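Local structure of NAD(P)H dehydrogenase (quinone) (Deinococcus radiodurans, 1YDG) at residues P69-T72 with P73-E77. The protein catalyses the reduction of quinones to quinols with NADH or NADPH, working as a homotetramer that binds one FMN per monomer. Sequence-based numbering, arbitrary orientation.
Sequences PEAT and PADLE
Thr72 and Asp75 clasp each other where a loop of the flavodoxin-like fold turns into helix 73-78, a short helix ahead of strand 81-89. The carboxylate of Asp75 folds back over the turn and takes the backbone N-H of Thr72, with N to OD2 at 3.0 Å. This bond is nearly straight at 163°, the donor reaching OD2 from its anti side and somewhat out of the carboxylate plane. CG stands beside Asp75's own backbone N, anti to its carbonyl carbon (chi1 -70°), which swings the acid toward the loop. In return Asp75 N donates to Thr72 O, N to O 3.0 Å, from above the carbonyl plane. These reciprocal bonds close the turn: the short aspartate side chain lets OD2 reach Thr72 N, while the second bond is made by the backbone alone. The other carboxylate oxygen, OD1, forms a salt bridge with Arg39, which probably keeps the acid ionised. Pro73 suits the first turn, since its ring-fixed phi is already helical and its missing N-H costs no bond there. Ala71 and Leu76 are buried, and both pack on Val12 of strand 8-13. Thr72 suits its place through its hydroxyl, set between the backbone N and the carbonyl carbon. A water bridges loop and helix: it donates to Glu70 O at 2.9 Å and to Asp75 OD2 at 2.6 Å, and accepts from Thr72 OG1 at 3.2 Å.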
ATOM      1  N   PRO B  69     -30.898  -8.128  -2.039  1.00 16.93           N
ATOM      2  CA  PRO B  69     -30.390  -9.309  -1.359  1.00 17.09           C
ATOM      3  C   PRO B  69     -29.038  -9.124  -0.682  1.00 17.21           C
ATOM      4  O   PRO B  69     -28.197  -8.364  -1.150  1.00 17.38           O
ATOM      5  CB  PRO B  69     -30.263 -10.351  -2.478  1.00 17.01           C
ATOM      6  CG  PRO B  69     -30.974  -9.822  -3.625  1.00 17.10           C
ATOM      7  CD  PRO B  69     -31.032  -8.337  -3.488  1.00 17.03           C
ATOM      8  N   GLU B  70     -28.859  -9.849   0.414  1.00 17.13           N
ATOM      9  CA  GLU B  70     -27.639  -9.860   1.172  1.00 17.43           C
ATOM     10  C   GLU B  70     -26.618 -10.832   0.548  1.00 17.18           C
ATOM     11  O   GLU B  70     -26.941 -11.974   0.196  1.00 17.30           O
ATOM     12  CB  GLU B  70     -27.966 -10.273   2.586  1.00 17.59           C
ATOM     13  CG  GLU B  70     -26.844 -10.217   3.548  1.00 19.54           C
ATOM     14  CD  GLU B  70     -27.290 -10.604   4.956  1.00 19.91           C
ATOM     15  OE1 GLU B  70     -26.840 -11.654   5.418  1.00 25.36           O
ATOM     16  OE2 GLU B  70     -28.103  -9.871   5.563  1.00 23.06           O
ATOM     17  N   ALA B  71     -25.387 -10.351   0.413  1.00 16.16           N
ATOM     18  CA  ALA B  71     -24.316 -11.111  -0.209  1.00 15.66           C
ATOM     19  C   ALA B  71     -23.898 -12.303   0.648  1.00 14.65           C
ATOM     20  O   ALA B  71     -23.779 -12.205   1.873  1.00 13.68           O
ATOM     21  CB  ALA B  71     -23.112 -10.199  -0.496  1.00 15.23           C
ATOM     22  N   THR B  72     -23.662 -13.421  -0.031  1.00 15.04           N
ATOM     23  CA  THR B  72     -23.156 -14.633   0.583  1.00 14.68           C
ATOM     24  C   THR B  72     -22.011 -15.153  -0.291  1.00 14.34           C
ATOM     25  O   THR B  72     -21.915 -14.800  -1.471  1.00 14.08           O
ATOM     26  CB  THR B  72     -24.287 -15.702   0.687  1.00 14.91           C
ATOM     27  OG1 THR B  72     -24.639 -16.168  -0.614  1.00 15.40           O
ATOM     28  CG2 THR B  72     -25.517 -15.131   1.357  1.00 15.85           C
ATOM     29  N   PRO B  73     -21.139 -16.004   0.268  1.00 14.02           N
ATOM     30  CA  PRO B  73     -20.045 -16.572  -0.529  1.00 14.12           C
ATOM     31  C   PRO B  73     -20.451 -17.221  -1.873  1.00 14.19           C
ATOM     32  O   PRO B  73     -19.746 -17.063  -2.851  1.00 12.84           O
ATOM     33  CB  PRO B  73     -19.440 -17.584   0.414  1.00 14.31           C
ATOM     34  CG  PRO B  73     -19.698 -17.006   1.759  1.00 13.92           C
ATOM     35  CD  PRO B  73     -21.072 -16.459   1.666  1.00 14.36           C
ATOM     36  N   ALA B  74     -21.587 -17.921  -1.915  1.00 14.62           N
ATOM     37  CA  ALA B  74     -22.073 -18.554  -3.144  1.00 14.08           C
ATOM     38  C   ALA B  74     -22.308 -17.604  -4.318  1.00 14.06           C
ATOM     39  O   ALA B  74     -22.307 -18.027  -5.484  1.00 13.59           O
ATOM     40  CB  ALA B  74     -23.355 -19.344  -2.855  1.00 14.74           C
ATOM     41  N   ASP B  75     -22.534 -16.329  -4.019  1.00 14.33           N
ATOM     42  CA  ASP B  75     -22.622 -15.296  -5.046  1.00 14.76           C
ATOM     43  C   ASP B  75     -21.285 -15.143  -5.791  1.00 14.80           C
ATOM     44  O   ASP B  75     -21.260 -14.956  -7.028  1.00 15.28           O
ATOM     45  CB  ASP B  75     -23.038 -13.947  -4.420  1.00 15.09           C
ATOM     46  CG  ASP B  75     -24.511 -13.939  -3.939  1.00 16.11           C
ATOM     47  OD1 ASP B  75     -25.404 -14.364  -4.708  1.00 14.66           O
ATOM     48  OD2 ASP B  75     -24.760 -13.487  -2.800  1.00 15.22           O
ATOM     49  N   LEU B  76     -20.177 -15.237  -5.053  1.00 14.16           N
ATOM     50  CA  LEU B  76     -18.860 -15.173  -5.699  1.00 14.56           C
ATOM     51  C   LEU B  76     -18.514 -16.468  -6.437  1.00 14.72           C
ATOM     52  O   LEU B  76     -17.872 -16.415  -7.473  1.00 14.62           O
ATOM     53  CB  LEU B  76     -17.764 -14.799  -4.707  1.00 14.31           C
ATOM     54  CG  LEU B  76     -18.015 -13.539  -3.870  1.00 13.38           C
ATOM     55  CD1 LEU B  76     -16.744 -13.101  -3.218  1.00 14.52           C
ATOM     56  CD2 LEU B  76     -18.607 -12.388  -4.673  1.00 12.84           C
ATOM     57  N   GLU B  77     -18.939 -17.623  -5.905  1.00 15.36           N
ATOM     58  CA  GLU B  77     -18.783 -18.894  -6.624  1.00 15.02           C
ATOM     59  C   GLU B  77     -19.535 -18.835  -7.953  1.00 14.90           C
ATOM     60  O   GLU B  77     -19.051 -19.321  -8.975  1.00 15.40           O
ATOM     61  CB  GLU B  77     -19.268 -20.066  -5.768  1.00 15.30           C
ATOM     62  CG  GLU B  77     -19.203 -21.436  -6.465  1.00 16.34           C
ATOM     63  CD  GLU B  77     -19.611 -22.622  -5.565  1.00 16.92           C
ATOM     64  OE1 GLU B  77     -19.644 -22.480  -4.322  1.00 18.87           O
ATOM     65  OE2 GLU B  77     -19.895 -23.718  -6.121  1.00 21.88           O
TER
HETATM   66  O   HOH W   1     -26.961 -14.190  -1.603  1.00 18.75           O